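Local structure of Phikz039 (Pseudomonas phage phikz, 3ZBQ) at residues G13-H24 / N39-T49; I191-L200 / T262-Y271. The protein is a phage-encoded member of the tubulin family, known as PhuZ, modelled here as a single chain with guanosine-5'-diphosphate bound. One frame throughout, in Å; residues are numbered along the deposited sequence.

Contact 1 of 2, residues G13-H24 / N39-T49. With GDP (guanosine-5'-diphosphate), chain B.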
loop_
_atom_site.group_PDB
_atom_site.type_symbol
_atom_site.label_atom_id
_atom_site.label_comp_id
_atom_site.label_asym_id
_atom_site.label_seq_id
_atom_site.Cartn_x
_atom_site.Cartn_y
_atom_site.Cartn_z
ATOM N N GLY A 13 1.695 -10.221 -0.098
ATOM C CA GLY A 13 2.219 -10.539 -1.418
ATOM C C GLY A 13 3.734 -10.467 -1.455
ATOM O O GLY A 13 4.361 -10.212 -0.432
ATOM N N GLY A 14 4.319 -10.671 -2.632
ATOM C CA GLY A 14 5.767 -10.708 -2.774
ATOM C C GLY A 14 6.489 -9.453 -2.313
ATOM O O GLY A 14 7.418 -9.526 -1.509
ATOM N N ALA A 15 6.057 -8.299 -2.812
ATOM C CA ALA A 15 6.712 -7.050 -2.469
ATOM C C ALA A 15 6.637 -6.846 -0.961
ATOM O O ALA A 15 7.592 -6.385 -0.353
ATOM C CB ALA A 15 6.075 -5.875 -3.200
ATOM N N GLY A 16 5.503 -7.206 -0.373
ATOM C CA GLY A 16 5.304 -7.063 1.065
ATOM C C GLY A 16 6.266 -7.959 1.821
ATOM O O GLY A 16 6.882 -7.530 2.790
ATOM N N PHE A 17 6.409 -9.203 1.362
ATOM C CA PHE A 17 7.356 -10.138 1.974
ATOM C C PHE A 17 8.803 -9.643 1.905
ATOM O O PHE A 17 9.562 -9.781 2.864
ATOM C CB PHE A 17 7.253 -11.521 1.305
ATOM C CG PHE A 17 6.179 -12.408 1.896
ATOM C CD1 PHE A 17 4.879 -11.930 2.086
ATOM C CD2 PHE A 17 6.470 -13.719 2.250
ATOM C CE1 PHE A 17 3.887 -12.760 2.626
ATOM C CE2 PHE A 17 5.498 -14.547 2.784
ATOM C CZ PHE A 17 4.202 -14.077 2.965
ATOM N N ARG A 18 9.189 -9.090 0.757
ATOM C CA ARG A 18 10.557 -8.617 0.559
ATOM C C ARG A 18 10.858 -7.391 1.414
ATOM O O ARG A 18 11.925 -7.295 2.025
ATOM C CB ARG A 18 10.820 -8.334 -0.923
ATOM C CG ARG A 18 11.005 -9.614 -1.748
ATOM C CD ARG A 18 10.466 -9.483 -3.174
ATOM N NE ARG A 18 9.899 -10.746 -3.662
ATOM C CZ ARG A 18 8.896 -10.827 -4.534
ATOM N NH1 ARG A 18 8.359 -9.718 -5.034
ATOM N NH2 ARG A 18 8.437 -12.018 -4.915
ATOM N N ILE A 19 9.917 -6.457 1.454
ATOM C CA ILE A 19 10.064 -5.288 2.316
ATOM C C ILE A 19 10.139 -5.730 3.782
ATOM O O ILE A 19 10.960 -5.233 4.557
ATOM C CB ILE A 19 8.899 -4.310 2.131
ATOM C CG1 ILE A 19 8.921 -3.691 0.727
ATOM C CG2 ILE A 19 8.929 -3.239 3.222
ATOM C CD1 ILE A 19 10.192 -2.918 0.418
ATOM N N GLY A 20 9.285 -6.679 4.156
ATOM C CA GLY A 20 9.257 -7.179 5.525
ATOM C C GLY A 20 10.562 -7.841 5.925
ATOM O O GLY A 20 11.021 -7.710 7.050
ATOM N N GLU A 21 11.171 -8.560 4.989
ATOM C CA GLU A 21 12.447 -9.191 5.268
ATOM C C GLU A 21 13.516 -8.138 5.514
ATOM O O GLU A 21 14.347 -8.296 6.402
ATOM C CB GLU A 21 12.863 -10.114 4.117
ATOM C CG GLU A 21 14.194 -10.810 4.363
ATOM C CD GLU A 21 14.661 -11.650 3.183
ATOM O OE1 GLU A 21 14.029 -11.591 2.105
ATOM O OE2 GLU A 21 15.670 -12.370 3.343
ATOM N N LEU A 22 13.483 -7.057 4.736
ATOM C CA LEU A 22 14.427 -5.955 4.923
ATOM C C LEU A 22 14.152 -5.188 6.222
ATOM O O LEU A 22 15.062 -4.619 6.811
ATOM C CB LEU A 22 14.387 -4.981 3.737
ATOM C CG LEU A 22 14.818 -5.546 2.382
ATOM C CD1 LEU A 22 14.677 -4.511 1.270
ATOM C CD2 LEU A 22 16.253 -6.050 2.459
ATOM N N PHE A 23 12.896 -5.188 6.659
ATOM C CA PHE A 23 12.470 -4.381 7.805
ATOM C C PHE A 23 12.608 -5.160 9.109
ATOM O O PHE A 23 12.370 -4.627 10.197
ATOM C CB PHE A 23 11.016 -3.943 7.615
ATOM C CG PHE A 23 10.546 -2.926 8.623
ATOM C CD1 PHE A 23 11.100 -1.653 8.651
ATOM C CD2 PHE A 23 9.544 -3.240 9.531
ATOM C CE1 PHE A 23 10.661 -0.704 9.568
ATOM C CE2 PHE A 23 9.103 -2.297 10.457
ATOM C CZ PHE A 23 9.664 -1.033 10.471
ATOM N N HIS A 24 13.001 -6.424 9.003
ATOM C CA HIS A 24 13.001 -7.299 10.170
ATOM C C HIS A 24 13.876 -6.792 11.317
ATOM O O HIS A 24 15.039 -6.433 11.121
ATOM C CB HIS A 24 13.430 -8.712 9.804
ATOM C CG HIS A 24 13.541 -9.613 10.992
ATOM N ND1 HIS A 24 12.440 -10.168 11.609
ATOM C CD2 HIS A 24 14.619 -10.014 11.706
ATOM C CE1 HIS A 24 12.839 -10.894 12.640
ATOM N NE2 HIS A 24 14.155 -10.816 12.720
ATOM N N ASN A 39 7.763 -17.203 -1.655
ATOM C CA ASN A 39 8.167 -15.886 -1.176
ATOM C C ASN A 39 8.608 -15.888 0.277
ATOM O O ASN A 39 9.149 -14.892 0.771
ATOM C CB ASN A 39 7.033 -14.875 -1.363
ATOM C CG ASN A 39 6.859 -14.457 -2.808
ATOM O OD1 ASN A 39 7.823 -14.425 -3.581
ATOM N ND2 ASN A 39 5.629 -14.129 -3.181
ATOM N N LYS A 40 8.360 -16.996 0.965
ATOM C CA LYS A 40 8.804 -17.130 2.343
ATOM C C LYS A 40 10.323 -17.016 2.432
ATOM O O LYS A 40 11.062 -17.441 1.527
ATOM C CB LYS A 40 8.296 -18.433 2.954
ATOM C CG LYS A 40 6.781 -18.449 3.162
ATOM C CD LYS A 40 6.262 -19.845 3.477
ATOM C CE LYS A 40 6.812 -20.367 4.787
ATOM N NZ LYS A 40 6.653 -21.855 4.879
ATOM N N HIS A 41 10.776 -16.387 3.509
ATOM C CA HIS A 41 12.195 -16.194 3.756
ATOM C C HIS A 41 12.496 -16.557 5.210
ATOM O O HIS A 41 11.609 -17.025 5.937
ATOM C CB HIS A 41 12.588 -14.747 3.456
ATOM C CG HIS A 41 11.668 -13.737 4.064
ATOM N ND1 HIS A 41 11.612 -13.502 5.422
ATOM C CD2 HIS A 41 10.750 -12.913 3.502
ATOM C CE1 HIS A 41 10.710 -12.567 5.669
ATOM N NE2 HIS A 41 10.175 -12.189 4.521
ATOM N N LYS A 42 13.737 -16.328 5.632
ATOM C CA LYS A 42 14.198 -16.776 6.944
ATOM C C LYS A 42 13.387 -16.218 8.120
ATOM O O LYS A 42 13.372 -16.807 9.201
ATOM C CB LYS A 42 15.678 -16.431 7.131
ATOM C CG LYS A 42 16.353 -17.194 8.257
ATOM C CD LYS A 42 17.807 -16.772 8.399
ATOM C CE LYS A 42 18.639 -17.863 9.058
ATOM N NZ LYS A 42 20.039 -17.432 9.336
ATOM N N HIS A 43 12.707 -15.093 7.911
ATOM C CA HIS A 43 11.971 -14.453 9.006
ATOM C C HIS A 43 10.467 -14.768 8.997
ATOM O O HIS A 43 9.710 -14.270 9.839
ATOM C CB HIS A 43 12.235 -12.946 9.026
ATOM C CG HIS A 43 13.682 -12.594 9.194
ATOM N ND1 HIS A 43 14.443 -13.057 10.249
ATOM C CD2 HIS A 43 14.509 -11.827 8.443
ATOM C CE1 HIS A 43 15.678 -12.594 10.136
ATOM N NE2 HIS A 43 15.742 -11.840 9.052
ATOM N N ASN A 44 10.041 -15.600 8.053
ATOM C CA ASN A 44 8.677 -16.114 8.069
ATOM C C ASN A 44 8.597 -17.325 8.977
ATOM O O ASN A 44 9.331 -18.294 8.792
ATOM C CB ASN A 44 8.210 -16.502 6.670
ATOM C CG ASN A 44 8.036 -15.309 5.764
ATOM O OD1 ASN A 44 8.872 -15.047 4.897
ATOM N ND2 ASN A 44 6.946 -14.566 5.963
ATOM N N THR A 45 7.704 -17.267 9.960
ATOM C CA THR A 45 7.498 -18.386 10.875
ATOM C C THR A 45 6.072 -18.911 10.751
ATOM O O THR A 45 5.234 -18.304 10.078
ATOM C CB THR A 45 7.755 -17.977 12.335
ATOM O OG1 THR A 45 6.713 -17.099 12.781
ATOM C CG2 THR A 45 9.109 -17.283 12.472
ATOM N N ASP A 46 5.796 -20.040 11.400
ATOM C CA ASP A 46 4.443 -20.581 11.424
ATOM C C ASP A 46 3.526 -19.642 12.203
ATOM O O ASP A 46 2.316 -19.615 11.976
ATOM C CB ASP A 46 4.416 -21.976 12.062
ATOM C CG ASP A 46 5.303 -22.972 11.338
ATOM O OD1 ASP A 46 5.566 -22.772 10.135
ATOM O OD2 ASP A 46 5.735 -23.957 11.977
ATOM N N ASP A 47 4.111 -18.869 13.117
ATOM C CA ASP A 47 3.339 -17.969 13.968
ATOM C C ASP A 47 2.984 -16.631 13.319
ATOM O O ASP A 47 1.976 -16.023 13.678
ATOM C CB ASP A 47 4.063 -17.731 15.296
ATOM C CG ASP A 47 4.132 -18.983 16.149
ATOM O OD1 ASP A 47 3.240 -19.849 15.997
ATOM O OD2 ASP A 47 5.075 -19.103 16.961
ATOM N N ASN A 48 3.792 -16.175 12.365
ATOM C CA ASN A 48 3.580 -14.842 11.798
ATOM C C ASN A 48 3.168 -14.817 10.324
ATOM O O ASN A 48 3.069 -13.749 9.718
ATOM C CB ASN A 48 4.810 -13.945 12.031
ATOM C CG ASN A 48 6.021 -14.364 11.209
ATOM O OD1 ASN A 48 5.963 -15.290 10.389
ATOM N ND2 ASN A 48 7.129 -13.675 11.420
ATOM N N THR A 49 2.919 -15.987 9.749
ATOM C CA THR A 49 2.667 -16.076 8.315
ATOM C C THR A 49 1.440 -16.919 8.024
ATOM O O THR A 49 1.255 -17.983 8.623
ATOM C CB THR A 49 3.881 -16.690 7.593
ATOM O OG1 THR A 49 5.032 -15.861 7.812
ATOM C CG2 THR A 49 3.628 -16.832 6.076
HETATM P PB GDP B . 2.185 -10.233 -5.730
HETATM O O1B GDP B . 2.919 -11.314 -4.978
HETATM O O2B GDP B . 1.605 -9.218 -4.766
HETATM O O3B GDP B . 1.101 -10.800 -6.613
HETATM O O3A GDP B . 3.178 -9.436 -6.712
HETATM P PA GDP B . 4.653 -8.909 -6.348
HETATM O O1A GDP B . 5.665 -9.972 -5.991
HETATM O O2A GDP B . 4.572 -7.847 -5.272
HETATM O "O5'" GDP B . 5.099 -8.238 -7.725
HETATM C "C5'" GDP B . 4.304 -7.240 -8.354
HETATM C "C4'" GDP B . 5.199 -6.067 -8.748
HETATM O "O4'" GDP B . 5.661 -5.407 -7.568
HETATM C "C3'" GDP B . 6.461 -6.472 -9.485
HETATM O "O3'" GDP B . 6.206 -6.554 -10.896
HETATM C "C2'" GDP B . 7.420 -5.359 -9.139
HETATM O "O2'" GDP B . 7.173 -4.238 -9.989
HETATM C "C1'" GDP B . 6.982 -4.906 -7.765
HETATM N N9 GDP B . 7.820 -5.479 -6.690
HETATM C C8 GDP B . 7.854 -6.751 -6.248
HETATM N N7 GDP B . 8.737 -6.885 -5.229
HETATM C C5 GDP B . 9.275 -5.671 -4.992
HETATM C C6 GDP B . 10.269 -5.092 -4.061
HETATM O O6 GDP B . 10.837 -5.801 -3.192
HETATM N N1 GDP B . 10.522 -3.775 -4.170
HETATM C C2 GDP B . 9.922 -2.987 -5.087
HETATM N N2 GDP B . 10.231 -1.668 -5.157
HETATM N N3 GDP B . 9.007 -3.450 -5.965
HETATM C C4 GDP B . 8.659 -4.755 -5.960
HETATM O O HOH W 1 5.369 -12.791 -6.002
#
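The buried Phe17 meets Asn39 in the tighter part of this contact. The carbonyl O of Asn39 sits 3.3 Å from Phe17 CD2, at the edge of the ring and near its plane, while Asn44 ND2 approaches CE2 obliquely. That amide is held by a 3.0 Å bond from Asn44 ND2 to Thr49 OG1, and Tyr32 meets the Phe17 ring edge-to-face. Next to Phe17, His41 is gripped on both faces: Glu21 CB sits over the centre of one, and Asn44 OD1, which accepts from His41 N, lies over the other. In the ring plane, His41 ND1 receives His43 N, while NE2 makes a weak bond to Phe17 O.

The helix 13-23 follows the first strand of the nucleotide-binding domain of the tubulin/FtsZ fold, and its N-terminal turn cradles the diphosphate of GDP: Gly14 N donates to GDP O1B at 2.8 Å and Ala15 N to GDP O2A. Arg18, its chain bent at chi2 and chi3, curls back so that NH1 reaches both GDP O1A and N7. Arg18 NH2 turns to Asn39 OD1 (2.8 Å, but weak at 126°), the guanidinium and amide planes nearly perpendicular. Asn39 ND2 binds Asp34 and a water that also reaches the phosphates, making Asn39 a second-shell neighbour of the nucleotide.

The C-terminal end of the helix is the solvent side, yet there the exposed His24 still lays its ring on that of His43. These rings stack face to face, centroids 3.5 Å apart and planes at 10°, beside the partly exposed Glu21.

Contact 2 of 2, residues I191-L200 / T262-Y271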
loop_
_atom_site.group_PDB
_atom_site.type_symbol
_atom_site.label_atom_id
_atom_site.label_comp_id
_atom_site.label_asym_id
_atom_site.label_seq_id
_atom_site.Cartn_x
_atom_site.Cartn_y
_atom_site.Cartn_z
ATOM N N ILE A 191 7.814 4.900 14.751
ATOM C CA ILE A 191 8.095 5.932 15.765
ATOM C C ILE A 191 6.860 6.796 16.050
ATOM O O ILE A 191 6.494 7.024 17.224
ATOM C CB ILE A 191 9.279 6.845 15.332
ATOM C CG1 ILE A 191 10.591 6.053 15.278
ATOM C CG2 ILE A 191 9.428 8.049 16.268
ATOM C CD1 ILE A 191 11.742 6.816 14.650
ATOM N N LEU A 192 6.220 7.297 14.992
ATOM C CA LEU A 192 5.026 8.135 15.160
ATOM C C LEU A 192 3.977 7.459 16.027
ATOM O O LEU A 192 3.360 8.097 16.885
ATOM C CB LEU A 192 4.401 8.498 13.806
ATOM C CG LEU A 192 3.122 9.350 13.892
ATOM C CD1 LEU A 192 3.417 10.701 14.561
ATOM C CD2 LEU A 192 2.477 9.554 12.512
ATOM N N PHE A 193 3.812 6.155 15.828
ATOM C CA PHE A 193 2.741 5.397 16.472
ATOM C C PHE A 193 3.150 4.729 17.792
ATOM O O PHE A 193 2.359 3.987 18.380
ATOM C CB PHE A 193 2.251 4.297 15.513
ATOM C CG PHE A 193 1.636 4.804 14.230
ATOM C CD1 PHE A 193 0.999 6.034 14.169
ATOM C CD2 PHE A 193 1.677 4.013 13.078
ATOM C CE1 PHE A 193 0.422 6.486 12.982
ATOM C CE2 PHE A 193 1.092 4.456 11.884
ATOM C CZ PHE A 193 0.466 5.685 11.833
ATOM N N ASN A 194 4.370 4.966 18.262
ATOM C CA ASN A 194 4.881 4.156 19.374
ATOM C C ASN A 194 4.326 4.530 20.769
ATOM O O ASN A 194 4.632 3.871 21.773
ATOM C CB ASN A 194 6.417 4.064 19.355
ATOM C CG ASN A 194 7.115 5.346 19.828
ATOM O OD1 ASN A 194 6.502 6.239 20.418
ATOM N ND2 ASN A 194 8.417 5.425 19.580
ATOM N N GLN A 195 3.514 5.586 20.802
ATOM C CA GLN A 195 2.801 6.016 22.010
ATOM C C GLN A 195 3.716 6.526 23.132
ATOM O O GLN A 195 3.271 6.682 24.282
ATOM C CB GLN A 195 1.864 4.906 22.509
ATOM C CG GLN A 195 0.768 4.529 21.510
ATOM C CD GLN A 195 -0.109 3.394 21.997
ATOM O OE1 GLN A 195 -0.197 3.133 23.201
ATOM N NE2 GLN A 195 -0.761 2.702 21.060
ATOM N N GLU A 196 4.973 6.828 22.794
ATOM C CA GLU A 196 5.938 7.331 23.785
ATOM C C GLU A 196 6.091 8.850 23.827
ATOM O O GLU A 196 6.853 9.373 24.638
ATOM C CB GLU A 196 7.325 6.731 23.537
ATOM C CG GLU A 196 7.404 5.218 23.649
ATOM C CD GLU A 196 8.729 4.668 23.139
ATOM O OE1 GLU A 196 9.637 5.471 22.812
ATOM O OE2 GLU A 196 8.857 3.431 23.053
ATOM N N HIS A 197 5.391 9.565 22.957
ATOM C CA HIS A 197 5.661 10.991 22.791
ATOM C C HIS A 197 4.701 11.851 23.595
ATOM O O HIS A 197 3.494 11.613 23.586
ATOM C CB HIS A 197 5.615 11.376 21.314
ATOM C CG HIS A 197 6.380 10.441 20.438
ATOM N ND1 HIS A 197 7.739 10.251 20.570
ATOM C CD2 HIS A 197 5.980 9.628 19.431
ATOM C CE1 HIS A 197 8.145 9.366 19.674
ATOM N NE2 HIS A 197 7.096 8.979 18.966
ATOM N N GLN A 198 5.257 12.847 24.280
ATOM C CA GLN A 198 4.473 13.768 25.095
ATOM C C GLN A 198 3.460 14.499 24.243
ATOM O O GLN A 198 3.794 14.968 23.147
ATOM C CB GLN A 198 5.375 14.809 25.761
ATOM C CG GLN A 198 6.481 14.222 26.605
ATOM C CD GLN A 198 5.967 13.216 27.610
ATOM O OE1 GLN A 198 5.302 13.574 28.586
ATOM N NE2 GLN A 198 6.260 11.939 27.368
ATOM N N SER A 199 2.235 14.596 24.758
ATOM C CA SER A 199 1.154 15.353 24.127
ATOM C C SER A 199 0.589 14.704 22.872
ATOM O O SER A 199 -0.242 15.300 22.193
ATOM C CB SER A 199 1.573 16.797 23.822
ATOM O OG SER A 199 1.859 17.506 25.019
ATOM N N LEU A 200 1.029 13.493 22.560
ATOM C CA LEU A 200 0.481 12.786 21.403
ATOM C C LEU A 200 -0.228 11.502 21.845
ATOM O O LEU A 200 0.413 10.474 22.082
ATOM C CB LEU A 200 1.583 12.487 20.387
ATOM C CG LEU A 200 1.105 11.819 19.093
ATOM C CD1 LEU A 200 0.115 12.729 18.389
ATOM C CD2 LEU A 200 2.293 11.481 18.170
ATOM N N THR A 262 -2.013 17.750 14.621
ATOM C CA THR A 262 -1.685 17.212 15.933
ATOM C C THR A 262 -0.168 17.135 16.059
ATOM O O THR A 262 0.538 16.920 15.065
ATOM C CB THR A 262 -2.383 15.850 16.171
ATOM O OG1 THR A 262 -2.288 15.487 17.553
ATOM C CG2 THR A 262 -1.763 14.760 15.310
ATOM N N THR A 263 0.346 17.349 17.268
ATOM C CA THR A 263 1.794 17.345 17.476
ATOM C C THR A 263 2.205 16.468 18.652
ATOM O O THR A 263 1.438 16.286 19.601
ATOM C CB THR A 263 2.365 18.771 17.692
ATOM O OG1 THR A 263 1.979 19.260 18.984
ATOM C CG2 THR A 263 1.868 19.711 16.622
ATOM N N GLY A 264 3.420 15.933 18.587
ATOM C CA GLY A 264 3.976 15.184 19.703
ATOM C C GLY A 264 5.395 15.632 19.985
ATOM O O GLY A 264 6.083 16.102 19.074
ATOM N N TYR A 265 5.841 15.488 21.230
ATOM C CA TYR A 265 7.195 15.884 21.597
ATOM C C TYR A 265 8.042 14.655 21.879
ATOM O O TYR A 265 7.840 13.967 22.887
ATOM C CB TYR A 265 7.168 16.847 22.789
ATOM C CG TYR A 265 6.342 18.077 22.489
ATOM C CD1 TYR A 265 6.504 18.758 21.289
ATOM C CD2 TYR A 265 5.381 18.534 23.380
ATOM C CE1 TYR A 265 5.749 19.869 20.986
ATOM C CE2 TYR A 265 4.616 19.650 23.087
ATOM C CZ TYR A 265 4.810 20.314 21.888
ATOM O OH TYR A 265 4.064 21.425 21.579
ATOM N N ALA A 266 8.963 14.366 20.959
ATOM C CA ALA A 266 9.811 13.186 21.043
ATOM C C ALA A 266 11.006 13.450 21.952
ATOM O O ALA A 266 11.553 14.551 21.967
ATOM C CB ALA A 266 10.287 12.777 19.657
ATOM N N ASP A 267 11.401 12.425 22.698
ATOM C CA ASP A 267 12.530 12.505 23.626
ATOM C C ASP A 267 13.819 12.909 22.905
ATOM O O ASP A 267 14.376 12.128 22.145
ATOM C CB ASP A 267 12.696 11.146 24.308
ATOM C CG ASP A 267 13.837 11.116 25.310
ATOM O OD1 ASP A 267 14.339 12.189 25.686
ATOM O OD2 ASP A 267 14.224 10.004 25.729
ATOM N N PRO A 268 14.311 14.135 23.155
ATOM C CA PRO A 268 15.493 14.616 22.426
ATOM C C PRO A 268 16.757 13.873 22.835
ATOM O O PRO A 268 17.773 13.922 22.138
ATOM C CB PRO A 268 15.590 16.090 22.851
ATOM C CG PRO A 268 14.971 16.122 24.206
ATOM C CD PRO A 268 13.842 15.118 24.152
ATOM N N GLU A 269 16.687 13.191 23.969
ATOM C CA GLU A 269 17.798 12.387 24.455
ATOM C C GLU A 269 17.888 11.095 23.652
ATOM O O GLU A 269 18.975 10.573 23.406
ATOM C CB GLU A 269 17.553 12.064 25.922
ATOM C CG GLU A 269 18.716 11.495 26.686
ATOM C CD GLU A 269 18.404 11.401 28.174
ATOM O OE1 GLU A 269 18.627 12.395 28.897
ATOM O OE2 GLU A 269 17.907 10.341 28.608
ATOM N N LYS A 270 16.734 10.570 23.259
ATOM C CA LYS A 270 16.693 9.343 22.465
ATOM C C LYS A 270 16.807 9.616 20.973
ATOM O O LYS A 270 17.461 8.861 20.247
ATOM C CB LYS A 270 15.413 8.549 22.752
ATOM C CG LYS A 270 15.285 7.239 21.958
ATOM C CD LYS A 270 14.014 6.487 22.364
ATOM C CE LYS A 270 13.844 5.209 21.546
ATOM N NZ LYS A 270 12.599 4.462 21.908
ATOM N N TYR A 271 16.176 10.691 20.509
ATOM C CA TYR A 271 16.010 10.885 19.068
ATOM C C TYR A 271 16.912 11.958 18.450
ATOM O O TYR A 271 16.983 13.085 18.937
ATOM C CB TYR A 271 14.541 11.157 18.733
ATOM C CG TYR A 271 13.638 9.964 18.950
ATOM C CD1 TYR A 271 13.657 8.886 18.067
ATOM C CD2 TYR A 271 12.770 9.913 20.032
ATOM C CE1 TYR A 271 12.836 7.798 18.261
ATOM C CE2 TYR A 271 11.942 8.824 20.235
ATOM C CZ TYR A 271 11.982 7.773 19.338
ATOM O OH TYR A 271 11.159 6.689 19.531
HETATM O O HOH W 2 9.444 10.267 22.835
HETATM O O HOH W 3 8.768 12.154 24.973
HETATM O O HOH W 4 -1.360 16.311 20.095
#
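A single antiparallel bridge attaches the loop after helix 175-192 to strand 260-265, the edge strand of the mixed sheet in this tubulin-like chain. Gln198 and Tyr265 form its hydrogen-bonded pair: Tyr265 N donates to Gln198 O at 2.9 Å, and Gln198 N returns a bond to Tyr265 O. Gly264 CA packs 3.7 Å from Leu200 CB. At this last residue of the type II turn from His197 to Leu200, Leu200 CD1 lies 3.8 Å from Thr262 OG1.

His197 ties the loop back to the helix end. Its NE2 donates to Ile191 O at 2.7 Å from above the carbonyl plane, while Asn194 N reaches the same oxygen from the other face. His197 ND1 lies by Ala266 and is bonded to a water that accepts from Asp267 N. Tyr271 crosses the His197 side chain at about a right angle, its CE2 near the edge of the imidazole, and Ile191 CD1 packs against CE1. At the solvent side the extended Lys270 forms a weak salt bridge, its NZ 3.3 Å from Glu196 OE1, whereas Tyr271 OH takes a weak bond from Asn194 ND2, 3.0 Å away at 128°.

Contacts 1 and 2 follow one another along the chain, the first closing before the second opens. Their centres are 28 Å apart and their nearest atoms about 8 Å, without touching. Both adjoin one mixed sheet, near its opposite margins: residues 39-49 run into outermost strand 49-51, whereas 262-265 lie on the other outermost strand, 260-265. Helix 175-192 spans the distance between them. Ile19 of helix 13-23 packs on its Asn179, Ile182 and Leu186, and Phe23 on Leu186; Asn179 also binds GDP, while the last residues of the same helix enter contact 2. A single helix therefore connects the nucleotide pocket with the far edge of the sheet.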